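Local coordinates for protein response regulator aspartate phosphatase I (Bacillus subtilis subsp. subtilis, PDB 4I1A) that dephosphorylates the sporulation phosphotransferase Spo0F, so regulating sporulation, and activates gene expression, excision and transfer of the mobile element ICEBs1, at residues Tyr200-Ser214 and Ile223-Leu237. Residues are numbered along the deposited sequence; the frame is centred on the assembly and turned at random.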
loop_
_atom_site.group_PDB
_atom_site.type_symbol
_atom_site.label_atom_id
_atom_site.label_comp_id
_atom_site.label_asym_id
_atom_site.label_seq_id
_atom_site.Cartn_x
_atom_site.Cartn_y
_atom_site.Cartn_z
ATOM N N TYR A 200 -2.443 11.610 -5.026
ATOM C CA TYR A 200 -1.093 11.322 -4.555
ATOM C C TYR A 200 -0.395 12.510 -3.912
ATOM O O TYR A 200 0.435 12.344 -3.018
ATOM C CB TYR A 200 -0.242 10.709 -5.678
ATOM C CG TYR A 200 -0.660 9.286 -6.021
ATOM C CD1 TYR A 200 -0.253 8.215 -5.234
ATOM C CD2 TYR A 200 -1.465 9.018 -7.124
ATOM C CE1 TYR A 200 -0.634 6.916 -5.535
ATOM C CE2 TYR A 200 -1.854 7.721 -7.434
ATOM C CZ TYR A 200 -1.432 6.672 -6.642
ATOM O OH TYR A 200 -1.806 5.373 -6.948
ATOM N N GLU A 201 -0.743 13.708 -4.355
ATOM C CA GLU A 201 -0.181 14.918 -3.774
ATOM C C GLU A 201 -0.671 15.100 -2.333
ATOM O O GLU A 201 0.089 15.488 -1.442
ATOM C CB GLU A 201 -0.572 16.125 -4.629
ATOM C CG GLU A 201 0.512 17.172 -4.769
ATOM C CD GLU A 201 0.451 17.871 -6.111
ATOM O OE1 GLU A 201 0.291 17.163 -7.133
ATOM O OE2 GLU A 201 0.551 19.120 -6.144
ATOM N N ARG A 202 -1.949 14.816 -2.107
ATOM C CA ARG A 202 -2.536 14.982 -0.784
ATOM C C ARG A 202 -2.050 13.895 0.169
ATOM O O ARG A 202 -1.831 14.147 1.366
ATOM C CB ARG A 202 -4.063 14.999 -0.874
ATOM C CG ARG A 202 -4.616 16.233 -1.575
ATOM C CD ARG A 202 -6.130 16.160 -1.694
ATOM N NE ARG A 202 -6.699 17.294 -2.418
ATOM C CZ ARG A 202 -7.171 18.392 -1.831
ATOM N NH1 ARG A 202 -7.134 18.506 -0.506
ATOM N NH2 ARG A 202 -7.684 19.375 -2.565
ATOM N N ALA A 203 -1.872 12.697 -0.383
ATOM C CA ALA A 203 -1.343 11.559 0.358
ATOM C C ALA A 203 0.119 11.789 0.766
ATOM O O ALA A 203 0.532 11.420 1.865
ATOM C CB ALA A 203 -1.486 10.287 -0.453
ATOM N N LEU A 204 0.896 12.414 -0.112
ATOM C CA LEU A 204 2.257 12.800 0.237
ATOM C C LEU A 204 2.294 13.778 1.424
ATOM O O LEU A 204 3.158 13.671 2.300
ATOM C CB LEU A 204 2.982 13.397 -0.977
ATOM C CG LEU A 204 4.395 13.910 -0.677
ATOM C CD1 LEU A 204 5.360 12.749 -0.407
ATOM C CD2 LEU A 204 4.910 14.818 -1.784
ATOM N N GLU A 205 1.360 14.729 1.456
ATOM C CA GLU A 205 1.303 15.672 2.573
ATOM C C GLU A 205 1.060 14.919 3.872
ATOM O O GLU A 205 1.688 15.211 4.887
ATOM C CB GLU A 205 0.223 16.739 2.370
ATOM C CG GLU A 205 0.452 17.693 1.205
ATOM C CD GLU A 205 -0.842 18.362 0.737
ATOM O OE1 GLU A 205 -1.794 18.465 1.547
ATOM O OE2 GLU A 205 -0.915 18.769 -0.446
ATOM N N GLN A 206 0.147 13.949 3.839
ATOM C CA GLN A 206 -0.122 13.133 5.019
ATOM C C GLN A 206 1.125 12.385 5.483
ATOM O O GLN A 206 1.512 12.475 6.650
ATOM C CB GLN A 206 -1.243 12.136 4.754
ATOM C CG GLN A 206 -2.630 12.749 4.774
ATOM C CD GLN A 206 -2.924 13.497 6.060
ATOM O OE1 GLN A 206 -2.710 12.984 7.160
ATOM N NE2 GLN A 206 -3.409 14.724 5.926
ATOM N N PHE A 207 1.744 11.649 4.563
ATOM C CA PHE A 207 2.927 10.852 4.875
ATOM C C PHE A 207 4.080 11.729 5.359
ATOM O O PHE A 207 4.863 11.302 6.206
ATOM C CB PHE A 207 3.365 10.006 3.668
ATOM C CG PHE A 207 2.463 8.822 3.381
ATOM C CD1 PHE A 207 2.133 7.917 4.381
ATOM C CD2 PHE A 207 1.956 8.610 2.105
ATOM C CE1 PHE A 207 1.313 6.827 4.115
ATOM C CE2 PHE A 207 1.128 7.522 1.833
ATOM C CZ PHE A 207 0.811 6.629 2.838
ATOM N N LEU A 208 4.190 12.947 4.829
ATOM C CA LEU A 208 5.230 13.875 5.298
ATOM C C LEU A 208 5.018 14.246 6.762
ATOM O O LEU A 208 5.978 14.387 7.520
ATOM C CB LEU A 208 5.314 15.135 4.431
ATOM C CG LEU A 208 5.979 14.911 3.062
ATOM C CD1 LEU A 208 5.799 16.127 2.163
ATOM C CD2 LEU A 208 7.461 14.570 3.209
ATOM N N LYS A 209 3.761 14.394 7.161
ATOM C CA LYS A 209 3.459 14.667 8.557
ATOM C C LYS A 209 3.831 13.453 9.388
ATOM O O LYS A 209 4.397 13.577 10.466
ATOM C CB LYS A 209 1.983 15.028 8.755
ATOM C CG LYS A 209 1.623 16.425 8.269
ATOM C CD LYS A 209 0.313 16.921 8.889
ATOM C CE LYS A 209 -0.885 16.107 8.420
ATOM N NZ LYS A 209 -2.090 16.327 9.277
ATOM N N SER A 210 3.527 12.272 8.871
ATOM C CA SER A 210 3.828 11.037 9.579
ATOM C C SER A 210 5.317 10.905 9.874
ATOM O O SER A 210 5.703 10.507 10.973
ATOM C CB SER A 210 3.322 9.841 8.774
ATOM O OG SER A 210 1.920 9.944 8.582
ATOM N N LEU A 211 6.141 11.263 8.893
ATOM C CA LEU A 211 7.595 11.216 9.024
ATOM C C LEU A 211 8.089 12.128 10.137
ATOM O O LEU A 211 8.982 11.758 10.896
ATOM C CB LEU A 211 8.270 11.607 7.705
ATOM C CG LEU A 211 9.803 11.576 7.718
ATOM C CD1 LEU A 211 10.296 10.192 8.115
ATOM C CD2 LEU A 211 10.388 11.989 6.371
ATOM N N GLU A 212 7.507 13.320 10.227
ATOM C CA GLU A 212 7.902 14.272 11.250
ATOM C C GLU A 212 7.621 13.698 12.637
ATOM O O GLU A 212 8.488 13.712 13.505
ATOM C CB GLU A 212 7.180 15.608 11.061
ATOM C CG GLU A 212 7.518 16.346 9.766
ATOM C CD GLU A 212 6.728 17.646 9.600
ATOM O OE1 GLU A 212 6.746 18.490 10.529
ATOM O OE2 GLU A 212 6.082 17.821 8.540
ATOM N N ILE A 213 6.415 13.172 12.829
ATOM C CA ILE A 213 6.009 12.616 14.119
ATOM C C ILE A 213 6.814 11.365 14.458
ATOM O O ILE A 213 7.214 11.164 15.604
ATOM C CB ILE A 213 4.496 12.298 14.147
ATOM C CG1 ILE A 213 3.678 13.595 14.138
ATOM C CG2 ILE A 213 4.136 11.457 15.369
ATOM C CD1 ILE A 213 2.186 13.380 13.919
ATOM N N SER A 214 7.072 10.534 13.453
ATOM C CA SER A 214 7.867 9.328 13.660
ATOM C C SER A 214 9.291 9.680 14.071
ATOM O O SER A 214 9.961 8.904 14.756
ATOM C CB SER A 214 7.886 8.475 12.392
ATOM O OG SER A 214 6.573 8.084 12.030
ATOM N N ILE A 223 9.344 5.398 10.998
ATOM C CA ILE A 223 10.187 6.271 10.189
ATOM C C ILE A 223 10.418 5.637 8.818
ATOM O O ILE A 223 10.273 6.288 7.776
ATOM C CB ILE A 223 11.544 6.544 10.878
ATOM C CG1 ILE A 223 11.366 7.535 12.029
ATOM C CG2 ILE A 223 12.572 7.074 9.884
ATOM C CD1 ILE A 223 12.655 7.791 12.854
ATOM N N ALA A 224 10.759 4.354 8.818
ATOM C CA ALA A 224 10.952 3.629 7.564
ATOM C C ALA A 224 9.648 3.491 6.796
ATOM O O ALA A 224 9.631 3.558 5.569
ATOM C CB ALA A 224 11.554 2.267 7.822
ATOM N N MET A 225 8.551 3.288 7.515
ATOM C CA MET A 225 7.262 3.153 6.847
ATOM C C MET A 225 6.856 4.455 6.161
ATOM O O MET A 225 6.376 4.437 5.031
ATOM C CB MET A 225 6.186 2.654 7.810
ATOM C CG MET A 225 6.285 1.168 8.099
ATOM S SD MET A 225 4.869 0.538 9.021
ATOM C CE MET A 225 3.576 0.642 7.784
ATOM N N SER A 226 7.094 5.579 6.827
ATOM C CA SER A 226 6.839 6.881 6.222
ATOM C C SER A 226 7.725 7.107 4.997
ATOM O O SER A 226 7.235 7.483 3.935
ATOM C CB SER A 226 7.063 8.004 7.230
ATOM O OG SER A 226 6.204 7.867 8.339
ATOM N N HIS A 227 9.027 6.890 5.153
ATOM C CA HIS A 227 9.953 7.011 4.024
ATOM C C HIS A 227 9.490 6.197 2.821
ATOM O O HIS A 227 9.426 6.705 1.703
ATOM C CB HIS A 227 11.362 6.570 4.424
ATOM C CG HIS A 227 12.132 7.608 5.181
ATOM N ND1 HIS A 227 12.150 8.937 4.811
ATOM C CD2 HIS A 227 12.916 7.512 6.276
ATOM C CE1 HIS A 227 12.905 9.614 5.651
ATOM N NE2 HIS A 227 13.388 8.772 6.555
ATOM N N MET A 228 9.157 4.932 3.060
ATOM C CA MET A 228 8.712 4.045 1.995
ATOM C C MET A 228 7.479 4.610 1.288
ATOM O O MET A 228 7.427 4.692 0.059
ATOM C CB MET A 228 8.415 2.648 2.556
ATOM C CG MET A 228 8.034 1.600 1.498
ATOM S SD MET A 228 7.421 0.051 2.215
ATOM C CE MET A 228 5.874 0.571 2.932
ATOM N N ASN A 229 6.487 5.009 2.071
ATOM C CA ASN A 229 5.241 5.503 1.503
ATOM C C ASN A 229 5.415 6.850 0.803
ATOM O O ASN A 229 4.788 7.108 -0.224
ATOM C CB ASN A 229 4.178 5.578 2.582
ATOM C CG ASN A 229 3.624 4.224 2.928
ATOM O OD1 ASN A 229 3.291 3.443 2.039
ATOM N ND2 ASN A 229 3.522 3.931 4.223
ATOM N N ILE A 230 6.284 7.691 1.360
ATOM C CA ILE A 230 6.685 8.927 0.704
ATOM C C ILE A 230 7.301 8.637 -0.655
ATOM O O ILE A 230 6.910 9.238 -1.657
ATOM C CB ILE A 230 7.649 9.753 1.582
ATOM C CG1 ILE A 230 6.867 10.411 2.729
ATOM C CG2 ILE A 230 8.313 10.836 0.770
ATOM C CD1 ILE A 230 7.751 11.007 3.811
ATOM N N GLY A 231 8.251 7.701 -0.686
ATOM C CA GLY A 231 8.887 7.284 -1.923
ATOM C C GLY A 231 7.878 6.756 -2.931
ATOM O O GLY A 231 7.986 7.028 -4.125
ATOM N N ILE A 232 6.887 6.007 -2.452
ATOM C CA ILE A 232 5.834 5.500 -3.336
ATOM C C ILE A 232 4.996 6.622 -3.972
ATOM O O ILE A 232 4.715 6.581 -5.168
ATOM C CB ILE A 232 4.917 4.490 -2.607
ATOM C CG1 ILE A 232 5.687 3.198 -2.336
ATOM C CG2 ILE A 232 3.628 4.224 -3.400
ATOM C CD1 ILE A 232 4.859 2.135 -1.656
ATOM N N CYS A 233 4.601 7.622 -3.181
ATOM C CA CYS A 233 3.879 8.773 -3.739
ATOM C C CYS A 233 4.724 9.528 -4.769
ATOM O O CYS A 233 4.239 9.883 -5.847
ATOM C CB CYS A 233 3.414 9.732 -2.641
ATOM S SG CYS A 233 2.237 9.007 -1.496
ATOM N N TYR A 234 5.990 9.754 -4.434
ATOM C CA TYR A 234 6.908 10.455 -5.322
ATOM C C TYR A 234 7.055 9.746 -6.663
ATOM O O TYR A 234 7.081 10.394 -7.708
ATOM C CB TYR A 234 8.266 10.620 -4.650
ATOM C CG TYR A 234 8.393 11.875 -3.796
ATOM C CD1 TYR A 234 7.852 13.087 -4.213
ATOM C CD2 TYR A 234 9.070 11.846 -2.585
ATOM C CE1 TYR A 234 7.978 14.232 -3.444
ATOM C CE2 TYR A 234 9.199 12.984 -1.810
ATOM C CZ TYR A 234 8.652 14.175 -2.243
ATOM O OH TYR A 234 8.791 15.312 -1.477
ATOM N N ASP A 235 7.127 8.417 -6.627
ATOM C CA ASP A 235 7.190 7.596 -7.837
ATOM C C ASP A 235 5.958 7.846 -8.702
ATOM O O ASP A 235 6.058 8.006 -9.919
ATOM C CB ASP A 235 7.303 6.097 -7.465
ATOM C CG ASP A 235 7.163 5.168 -8.668
ATOM O OD1 ASP A 235 7.726 5.474 -9.736
ATOM O OD2 ASP A 235 6.481 4.129 -8.553
ATOM N N GLU A 236 4.796 7.874 -8.060
ATOM C CA GLU A 236 3.544 8.187 -8.737
ATOM C C GLU A 236 3.529 9.606 -9.291
ATOM O O GLU A 236 2.952 9.861 -10.345
ATOM C CB GLU A 236 2.361 8.008 -7.776
ATOM C CG GLU A 236 2.111 6.568 -7.391
ATOM C CD GLU A 236 1.645 5.733 -8.568
ATOM O OE1 GLU A 236 0.961 6.292 -9.458
ATOM O OE2 GLU A 236 1.968 4.524 -8.606
ATOM N N LEU A 237 4.155 10.530 -8.575
ATOM C CA LEU A 237 4.193 11.915 -9.013
ATOM C C LEU A 237 5.331 12.125 -9.999
ATOM O O LEU A 237 5.565 13.236 -10.470
ATOM C CB LEU A 237 4.339 12.846 -7.812
ATOM C CG LEU A 237 3.119 12.910 -6.894
ATOM C CD1 LEU A 237 3.453 13.671 -5.617
ATOM C CD2 LEU A 237 1.921 13.546 -7.627
#
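N229 CB of helix 220-236 lies over the centre of the F207 ring, 3.4 Å from its centroid, and the amide continues the stack, its plane 17° from the ring's. This is one of four CH-pi contacts joining two neighbouring antiparallel helices, whose axes approach to 8.6 Å at a crossing angle of -158°. E236 CG lies over one face of Y200, 3.6 Å from the ring centroid; the bend at chi2 then turns the carboxylate nearly flat along the ring toward OH. With CG anti to the backbone N (chi1 176°), L204 sends CD1 over one face of Y234, whereas L211 CD1 covers a face of the H227 imidazole, 3.8 Å from its centroid. C233 adds a sulfur-aromatic contact: SG meets F207 at the ring edge, 3.6 Å from CD2.

Four side chains pack as knobs into holes: L211, S226, I230 and C233. I230 enters among L204, F207, L208 and L211; its CD1 reaches L208 CD2 at 3.6 Å, and its CG2 faces L204 CD1. C233 occupies the hole formed by Y200, A203, L204 and F207. An alanine in place of Y200 would probably leave the E236 CB-CG chain without its aromatic face and open a gap beside E236 and C233.

The hydroxyls of S214 and S226 and the H227 imidazole find their hydrogen-bond partners elsewhere. S214 OG donates to S210 O (2.8 Å) from above the carbonyl plane, S226 OG bonds L222 O, and H227 ND1 pairs with H246 of helix 240-257. The segments fall in predicted TPR 3 and TPR 4, consistent with the junction between successive repeats. With no hydrogen bond identified directly between the two segments, cohesion across the pair appears to rest on apolar packing and on CH groups over ring faces, two of them from the polar residues N229 and E236.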